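Local coordinates for protein hypoxanthine-guanine-xanthine phosphoribosyltransferase (Tritrichomonas foetus, PDB 1HGX) that salvages host purines by joining hypoxanthine, guanine or xanthine to 5-phosphoribosyl diphosphate with magnesium, giving IMP, GMP or XMP, at residues P40-V45 and D55-L60; Q113-L118 and Y141-D146. All coordinates share one frame; numbering follows the deposited sequence.

Contact 1 of 2, residues P40-V45 and D55-L60; sequences PVMICV and DLLKHL
In M42, chi1 (-48°) sets CG beside the backbone N, and two further bends, at chi2 and chi3, hook the thioether round toward L57 and L60, so that the side chain ends in a turned-back methyl. That methyl, CE, does all the touching. It meets CD2 of L60 tip to tip at 3.5 Å, tighter than the usual van der Waals separation of two carbons. CD1 of L57 is 3.9 Å from M42 CE; here the two side chains run past each other in opposite directions. The contact is therefore a single methyl lodged against one branch of each of two leucines, wholly apolar and buried.

Spacing L57 and L60 for this is the type I turn that they begin and end, with a weak bond of 3.2 Å from L60 N to L57 O. The preceding turn is tied down by the H59 ring, whose ND1 donates to D55 O at 2.7 Å; the acceptor lies almost in the ring plane, and the N-H...O angle is 148°. K58 NZ also pairs with D55 OD1 in a salt bridge of 3.4 Å, weak as a hydrogen bond, and D55 OD1 has a second partner in K58 of the second subunit, where F51 packs on L57.

M42 sits in the strand 41-45, hydrogen-bonded to strand 65-72 and also packing on L64 and on L99 of strand 97-102. Helix 50-57 lies over the same sheet, and strand 41-45, helix 50-57 and strand 65-72 form a parallel beta-alpha-beta unit of the phosphoribosyltransferase core.

Contact 2 of 2, residues Q113-L118 and Y141-D146; sequences QLLNNL and YDVPID
Apolar contacts alone join L115 to V143 and P144. One methyl of the leucine, CD1, serves both partners: it stands 4.1 Å from V143 CG1 and 4.2 Å from P144 CD, the ring carbon bonded to the backbone N. The L115 and V143 side chains lie across each other at a slant. V143 presents CG1 because that branch lies anti to its own backbone N (chi1 177°), while CG2 is placed beside the N. L115 has CG beside the backbone N (chi1 -71°) and an extended chi2, which carries CD1 out from the helix to the loop. Elsewhere L115 packs on L126 and V128 of strand 125-130, and V143 on M111 and Y112.

Hydrogen bonds shape each segment separately. N117 N to Q113 O, at 3.0 Å, and L118 N to L114 O, at 2.9 Å, keep the helix in regular turns. In the loop D142 is the centre of an inverse gamma turn, closed by a weak bond of 3.0 Å from V143 N to Y141 O. At its far end D146 OD2 accepts from V128 N, which ties the loop to strand 125-130.

Among aromatic groups, the ring of Y141 meets that of Y112 in helix 109-119, with planes about 30° apart.

The side chain of V143 is about 7 Å from the bound GMP and about 4 Å from G108 of its binding loop. Since both partners of L115 are partly or fully exposed and touch at ordinary van der Waals distance, with no polar bond fixing direction, the chemistry implies a light hydrophobic seam between helix and loop, beside the nucleotide site.

How the contacts relate
From the N terminus, strand 41-45 leads into helix 50-57, and contact 1 closes this short loop, with nine residues between its segments. The chain then runs through strands 65-72, 84-87 and 97-102 and the GMP-binding loop before helix 109-119 opens contact 2, which closes a longer loop of 22 residues holding strands 125-130 and 132-134. The two are in series, neither nested nor crossed. Their centres lie about 18 Å apart, yet they touch: V45 CG2 is 4.0 Å from L114 CD1, and I43 CD1 packs on L118 CD1. Strand 41-45 thus turns M42 to helix 50-57 and I43 and V45 to helix 109-119, linking the helices across the sheet.

Contact 1 of 2, residues P40-V45 and D55-L60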
ATOM      1  N   PRO A  40       0.674  15.814   8.377  1.00 15.59           N
ATOM      2  CA  PRO A  40      -0.598  15.103   8.465  1.00 11.71           C
ATOM      3  C   PRO A  40      -0.531  13.599   8.573  1.00 10.11           C
ATOM      4  O   PRO A  40       0.467  12.974   8.219  1.00  9.94           O
ATOM      5  CB  PRO A  40      -1.267  15.493   7.148  1.00 14.74           C
ATOM      6  CG  PRO A  40      -0.101  15.408   6.192  1.00 10.32           C
ATOM      7  CD  PRO A  40       0.979  16.162   6.974  1.00 11.05           C
ATOM      8  N   VAL A  41      -1.629  13.023   9.049  1.00 12.27           N
ATOM      9  CA  VAL A  41      -1.776  11.582   9.129  1.00 11.24           C
ATOM     10  C   VAL A  41      -2.580  11.276   7.852  1.00 10.94           C
ATOM     11  O   VAL A  41      -3.701  11.757   7.677  1.00 10.94           O
ATOM     12  CB  VAL A  41      -2.583  11.145  10.373  1.00 11.46           C
ATOM     13  CG1 VAL A  41      -2.753   9.630  10.382  1.00 11.83           C
ATOM     14  CG2 VAL A  41      -1.870  11.590  11.645  1.00 14.35           C
ATOM     15  N   MET A  42      -1.972  10.545   6.931  1.00 11.68           N
ATOM     16  CA  MET A  42      -2.618  10.194   5.669  1.00 13.11           C
ATOM     17  C   MET A  42      -3.139   8.782   5.824  1.00  9.48           C
ATOM     18  O   MET A  42      -2.364   7.830   5.854  1.00 10.58           O
ATOM     19  CB  MET A  42      -1.596  10.204   4.539  1.00 18.25           C
ATOM     20  CG  MET A  42      -0.731  11.423   4.513  1.00 27.29           C
ATOM     21  SD  MET A  42      -1.516  12.682   3.581  1.00 35.45           S
ATOM     22  CE  MET A  42      -1.132  12.129   2.046  1.00 21.25           C
ATOM     23  N   ILE A  43      -4.451   8.647   5.882  1.00  8.84           N
ATOM     24  CA  ILE A  43      -5.078   7.357   6.066  1.00 10.40           C
ATOM     25  C   ILE A  43      -5.452   6.682   4.767  1.00 10.85           C
ATOM     26  O   ILE A  43      -6.141   7.259   3.935  1.00 12.12           O
ATOM     27  CB  ILE A  43      -6.345   7.493   6.922  1.00 10.46           C
ATOM     28  CG1 ILE A  43      -5.992   8.120   8.273  1.00 10.41           C
ATOM     29  CG2 ILE A  43      -7.031   6.139   7.082  1.00 10.66           C
ATOM     30  CD1 ILE A  43      -7.194   8.432   9.106  1.00 13.73           C
ATOM     31  N   CYS A  44      -4.992   5.454   4.597  1.00 11.35           N
ATOM     32  CA  CYS A  44      -5.331   4.697   3.412  1.00 11.08           C
ATOM     33  C   CYS A  44      -6.393   3.666   3.812  1.00 12.99           C
ATOM     34  O   CYS A  44      -6.207   2.904   4.777  1.00 12.35           O
ATOM     35  CB  CYS A  44      -4.096   3.975   2.870  1.00 10.19           C
ATOM     36  SG  CYS A  44      -4.439   2.808   1.543  1.00 14.90           S
ATOM     37  N   VAL A  45      -7.526   3.676   3.117  1.00 11.44           N
ATOM     38  CA  VAL A  45      -8.577   2.702   3.393  1.00 11.84           C
ATOM     39  C   VAL A  45      -8.260   1.495   2.498  1.00 11.74           C
ATOM     40  O   VAL A  45      -8.452   1.529   1.277  1.00 12.56           O
ATOM     41  CB  VAL A  45      -9.984   3.275   3.087  1.00 14.76           C
ATOM     42  CG1 VAL A  45     -11.058   2.228   3.410  1.00 12.17           C
ATOM     43  CG2 VAL A  45     -10.223   4.585   3.888  1.00  9.06           C
ATOM     44  N   ASP A  55       0.920   5.705  -5.027  1.00 10.39           N
ATOM     45  CA  ASP A  55       1.300   6.555  -6.160  1.00 13.77           C
ATOM     46  C   ASP A  55       1.317   8.024  -5.767  1.00 13.89           C
ATOM     47  O   ASP A  55       2.194   8.779  -6.202  1.00 14.90           O
ATOM     48  CB  ASP A  55       0.387   6.326  -7.365  1.00 15.83           C
ATOM     49  CG  ASP A  55       0.825   5.132  -8.211  1.00 20.48           C
ATOM     50  OD1 ASP A  55       1.946   4.619  -8.005  1.00 22.90           O
ATOM     51  OD2 ASP A  55       0.050   4.700  -9.086  1.00 24.18           O
ATOM     52  N   LEU A  56       0.370   8.416  -4.918  1.00 14.03           N
ATOM     53  CA  LEU A  56       0.286   9.784  -4.425  1.00 15.20           C
ATOM     54  C   LEU A  56       1.497  10.084  -3.552  1.00 16.68           C
ATOM     55  O   LEU A  56       2.141  11.130  -3.712  1.00 17.65           O
ATOM     56  CB  LEU A  56      -0.967   9.992  -3.567  1.00 18.55           C
ATOM     57  CG  LEU A  56      -2.299  10.417  -4.182  1.00 26.26           C
ATOM     58  CD1 LEU A  56      -3.295  10.546  -3.040  1.00 25.93           C
ATOM     59  CD2 LEU A  56      -2.183  11.751  -4.933  1.00 22.99           C
ATOM     60  N   LEU A  57       1.775   9.183  -2.608  1.00 14.29           N
ATOM     61  CA  LEU A  57       2.896   9.348  -1.684  1.00 15.69           C
ATOM     62  C   LEU A  57       4.246   9.472  -2.386  1.00 17.58           C
ATOM     63  O   LEU A  57       5.167  10.085  -1.853  1.00 18.50           O
ATOM     64  CB  LEU A  57       2.925   8.217  -0.656  1.00 13.74           C
ATOM     65  CG  LEU A  57       2.269   8.488   0.706  1.00 17.21           C
ATOM     66  CD1 LEU A  57       0.876   9.072   0.565  1.00 17.63           C
ATOM     67  CD2 LEU A  57       2.242   7.203   1.510  1.00 16.40           C
ATOM     68  N   LYS A  58       4.361   8.909  -3.585  1.00 15.44           N
ATOM     69  CA  LYS A  58       5.603   9.001  -4.345  1.00 17.22           C
ATOM     70  C   LYS A  58       5.814  10.426  -4.856  1.00 18.16           C
ATOM     71  O   LYS A  58       6.894  10.771  -5.335  1.00 19.04           O
ATOM     72  CB  LYS A  58       5.595   8.029  -5.521  1.00 14.31           C
ATOM     73  CG  LYS A  58       5.740   6.595  -5.111  1.00 17.55           C
ATOM     74  CD  LYS A  58       5.481   5.695  -6.283  1.00 20.96           C
ATOM     75  CE  LYS A  58       5.524   4.243  -5.865  1.00 23.04           C
ATOM     76  NZ  LYS A  58       4.993   3.391  -6.956  1.00 30.96           N
ATOM     77  N   HIS A  59       4.772  11.243  -4.768  1.00 16.51           N
ATOM     78  CA  HIS A  59       4.835  12.623  -5.216  1.00 17.06           C
ATOM     79  C   HIS A  59       4.766  13.619  -4.082  1.00 17.36           C
ATOM     80  O   HIS A  59       4.732  14.816  -4.326  1.00 21.98           O
ATOM     81  CB  HIS A  59       3.693  12.912  -6.189  1.00 19.66           C
ATOM     82  CG  HIS A  59       3.769  12.116  -7.450  1.00 23.03           C
ATOM     83  ND1 HIS A  59       3.285  10.832  -7.549  1.00 25.89           N
ATOM     84  CD2 HIS A  59       4.321  12.405  -8.652  1.00 28.24           C
ATOM     85  CE1 HIS A  59       3.535  10.359  -8.754  1.00 29.64           C
ATOM     86  NE2 HIS A  59       4.163  11.293  -9.446  1.00 30.52           N
ATOM     87  N   LEU A  60       4.700  13.141  -2.849  1.00 16.25           N
ATOM     88  CA  LEU A  60       4.612  14.039  -1.709  1.00 17.79           C
ATOM     89  C   LEU A  60       5.979  14.211  -1.073  1.00 17.41           C
ATOM     90  O   LEU A  60       6.453  13.350  -0.332  1.00 18.78           O
ATOM     91  CB  LEU A  60       3.598  13.509  -0.696  1.00 20.14           C
ATOM     92  CG  LEU A  60       2.152  14.007  -0.745  1.00 23.13           C
ATOM     93  CD1 LEU A  60       1.768  14.609  -2.075  1.00 18.01           C
ATOM     94  CD2 LEU A  60       1.241  12.867  -0.376  1.00 19.90           C
TER

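Contact 2 of 2, residues Q113-L118 and Y141-D146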
ATOM      1  N   GLN A 113     -20.052   7.136   7.503  1.00 15.10           N
ATOM      2  CA  GLN A 113     -19.851   6.495   8.798  1.00 15.05           C
ATOM      3  C   GLN A 113     -18.404   6.624   9.272  1.00 15.41           C
ATOM      4  O   GLN A 113     -18.147   6.856  10.457  1.00 14.41           O
ATOM      5  CB  GLN A 113     -20.263   5.029   8.724  1.00 15.93           C
ATOM      6  CG  GLN A 113     -21.713   4.861   8.319  1.00 18.92           C
ATOM      7  CD  GLN A 113     -22.221   3.470   8.558  1.00 26.77           C
ATOM      8  OE1 GLN A 113     -22.983   3.232   9.493  1.00 28.87           O
ATOM      9  NE2 GLN A 113     -21.804   2.535   7.718  1.00 26.47           N
ATOM     10  N   LEU A 114     -17.465   6.519   8.337  1.00 13.72           N
ATOM     11  CA  LEU A 114     -16.052   6.632   8.651  1.00 15.24           C
ATOM     12  C   LEU A 114     -15.755   8.046   9.156  1.00 13.74           C
ATOM     13  O   LEU A 114     -15.075   8.224  10.168  1.00 16.37           O
ATOM     14  CB  LEU A 114     -15.204   6.330   7.412  1.00 15.06           C
ATOM     15  CG  LEU A 114     -13.922   5.507   7.580  1.00 20.71           C
ATOM     16  CD1 LEU A 114     -12.934   5.902   6.503  1.00 17.67           C
ATOM     17  CD2 LEU A 114     -13.297   5.700   8.942  1.00 16.80           C
ATOM     18  N   LEU A 115     -16.290   9.052   8.473  1.00 13.76           N
ATOM     19  CA  LEU A 115     -16.070  10.436   8.881  1.00 14.05           C
ATOM     20  C   LEU A 115     -16.644  10.735  10.271  1.00 15.37           C
ATOM     21  O   LEU A 115     -16.013  11.441  11.066  1.00 13.85           O
ATOM     22  CB  LEU A 115     -16.635  11.412   7.845  1.00 14.12           C
ATOM     23  CG  LEU A 115     -15.878  11.511   6.515  1.00 10.03           C
ATOM     24  CD1 LEU A 115     -16.525  12.570   5.646  1.00 12.12           C
ATOM     25  CD2 LEU A 115     -14.418  11.872   6.774  1.00 15.30           C
ATOM     26  N   ASN A 116     -17.827  10.197  10.567  1.00 13.23           N
ATOM     27  CA  ASN A 116     -18.447  10.412  11.873  1.00 15.25           C
ATOM     28  C   ASN A 116     -17.562   9.784  12.941  1.00 13.68           C
ATOM     29  O   ASN A 116     -17.358  10.368  14.000  1.00 17.49           O
ATOM     30  CB  ASN A 116     -19.853   9.802  11.949  1.00 18.93           C
ATOM     31  CG  ASN A 116     -20.906  10.637  11.233  1.00 27.40           C
ATOM     32  OD1 ASN A 116     -20.789  11.862  11.126  1.00 32.92           O
ATOM     33  ND2 ASN A 116     -21.967   9.981  10.782  1.00 31.16           N
ATOM     34  N   ASN A 117     -17.034   8.595  12.667  1.00 12.82           N
ATOM     35  CA  ASN A 117     -16.158   7.928  13.622  1.00 13.06           C
ATOM     36  C   ASN A 117     -14.891   8.757  13.860  1.00 16.51           C
ATOM     37  O   ASN A 117     -14.525   9.031  15.003  1.00 15.03           O
ATOM     38  CB  ASN A 117     -15.777   6.527  13.132  1.00 16.42           C
ATOM     39  CG  ASN A 117     -14.763   5.837  14.045  1.00 20.39           C
ATOM     40  OD1 ASN A 117     -13.606   6.234  14.109  1.00 24.40           O
ATOM     41  ND2 ASN A 117     -15.198   4.781  14.735  1.00 19.51           N
ATOM     42  N   LEU A 118     -14.259   9.206  12.777  1.00 14.92           N
ATOM     43  CA  LEU A 118     -13.019   9.982  12.890  1.00 15.94           C
ATOM     44  C   LEU A 118     -13.180  11.367  13.522  1.00 15.09           C
ATOM     45  O   LEU A 118     -12.315  11.809  14.279  1.00 11.55           O
ATOM     46  CB  LEU A 118     -12.317  10.101  11.527  1.00 12.10           C
ATOM     47  CG  LEU A 118     -11.846   8.806  10.847  1.00 12.75           C
ATOM     48  CD1 LEU A 118     -11.256   9.151   9.491  1.00 13.21           C
ATOM     49  CD2 LEU A 118     -10.824   8.058  11.681  1.00  8.66           C
ATOM     50  N   TYR A 141     -26.070   9.927   1.286  1.00 25.27           N
ATOM     51  CA  TYR A 141     -25.394  10.730   2.298  1.00 25.42           C
ATOM     52  C   TYR A 141     -24.547  11.808   1.652  1.00 26.37           C
ATOM     53  O   TYR A 141     -23.789  11.545   0.717  1.00 24.33           O
ATOM     54  CB  TYR A 141     -24.532   9.842   3.191  1.00 28.01           C
ATOM     55  CG  TYR A 141     -25.304   8.684   3.755  1.00 30.62           C
ATOM     56  CD1 TYR A 141     -25.447   7.507   3.026  1.00 31.85           C
ATOM     57  CD2 TYR A 141     -25.951   8.783   4.983  1.00 31.91           C
ATOM     58  CE1 TYR A 141     -26.215   6.463   3.496  1.00 36.35           C
ATOM     59  CE2 TYR A 141     -26.726   7.738   5.466  1.00 36.55           C
ATOM     60  CZ  TYR A 141     -26.855   6.581   4.715  1.00 39.27           C
ATOM     61  OH  TYR A 141     -27.628   5.535   5.170  1.00 45.45           O
ATOM     62  N   ASP A 142     -24.685  13.023   2.168  1.00 30.52           N
ATOM     63  CA  ASP A 142     -23.962  14.186   1.660  1.00 35.52           C
ATOM     64  C   ASP A 142     -22.527  14.235   2.192  1.00 34.28           C
ATOM     65  O   ASP A 142     -22.223  14.989   3.126  1.00 37.49           O
ATOM     66  CB  ASP A 142     -24.707  15.469   2.050  1.00 42.14           C
ATOM     67  CG  ASP A 142     -24.302  16.672   1.210  1.00 47.98           C
ATOM     68  OD1 ASP A 142     -23.435  16.550   0.312  1.00 51.68           O
ATOM     69  OD2 ASP A 142     -24.877  17.756   1.447  1.00 53.08           O
ATOM     70  N   VAL A 143     -21.659  13.423   1.596  1.00 29.53           N
ATOM     71  CA  VAL A 143     -20.251  13.360   1.985  1.00 24.10           C
ATOM     72  C   VAL A 143     -19.425  14.451   1.294  1.00 21.42           C
ATOM     73  O   VAL A 143     -19.429  14.555   0.058  1.00 18.49           O
ATOM     74  CB  VAL A 143     -19.652  11.978   1.627  1.00 24.28           C
ATOM     75  CG1 VAL A 143     -18.162  11.928   1.968  1.00 24.12           C
ATOM     76  CG2 VAL A 143     -20.400  10.882   2.367  1.00 27.21           C
ATOM     77  N   PRO A 144     -18.764  15.323   2.077  1.00 17.75           N
ATOM     78  CA  PRO A 144     -17.947  16.382   1.471  1.00 18.27           C
ATOM     79  C   PRO A 144     -16.668  15.760   0.921  1.00 16.03           C
ATOM     80  O   PRO A 144     -15.936  15.066   1.636  1.00 19.04           O
ATOM     81  CB  PRO A 144     -17.668  17.321   2.642  1.00 19.07           C
ATOM     82  CG  PRO A 144     -17.616  16.384   3.814  1.00 21.41           C
ATOM     83  CD  PRO A 144     -18.772  15.435   3.547  1.00 19.84           C
ATOM     84  N   ILE A 145     -16.457  15.943  -0.379  1.00 13.17           N
ATOM     85  CA  ILE A 145     -15.276  15.390  -1.054  1.00 13.16           C
ATOM     86  C   ILE A 145     -14.373  16.557  -1.412  1.00 14.41           C
ATOM     87  O   ILE A 145     -14.715  17.365  -2.265  1.00 15.36           O
ATOM     88  CB  ILE A 145     -15.681  14.638  -2.337  1.00 14.67           C
ATOM     89  CG1 ILE A 145     -16.655  13.514  -1.980  1.00 13.88           C
ATOM     90  CG2 ILE A 145     -14.446  14.109  -3.070  1.00 11.00           C
ATOM     91  CD1 ILE A 145     -17.256  12.813  -3.178  1.00 17.79           C
ATOM     92  N   ASP A 146     -13.238  16.673  -0.730  1.00 11.50           N
ATOM     93  CA  ASP A 146     -12.330  17.778  -0.978  1.00 10.94           C
ATOM     94  C   ASP A 146     -11.437  17.603  -2.188  1.00 12.42           C
ATOM     95  O   ASP A 146     -11.116  18.576  -2.856  1.00 13.80           O
ATOM     96  CB  ASP A 146     -11.499  18.049   0.262  1.00 13.17           C
ATOM     97  CG  ASP A 146     -12.352  18.166   1.484  1.00 16.54           C
ATOM     98  OD1 ASP A 146     -12.893  19.262   1.713  1.00 17.38           O
ATOM     99  OD2 ASP A 146     -12.535  17.145   2.179  1.00 17.89           O
TER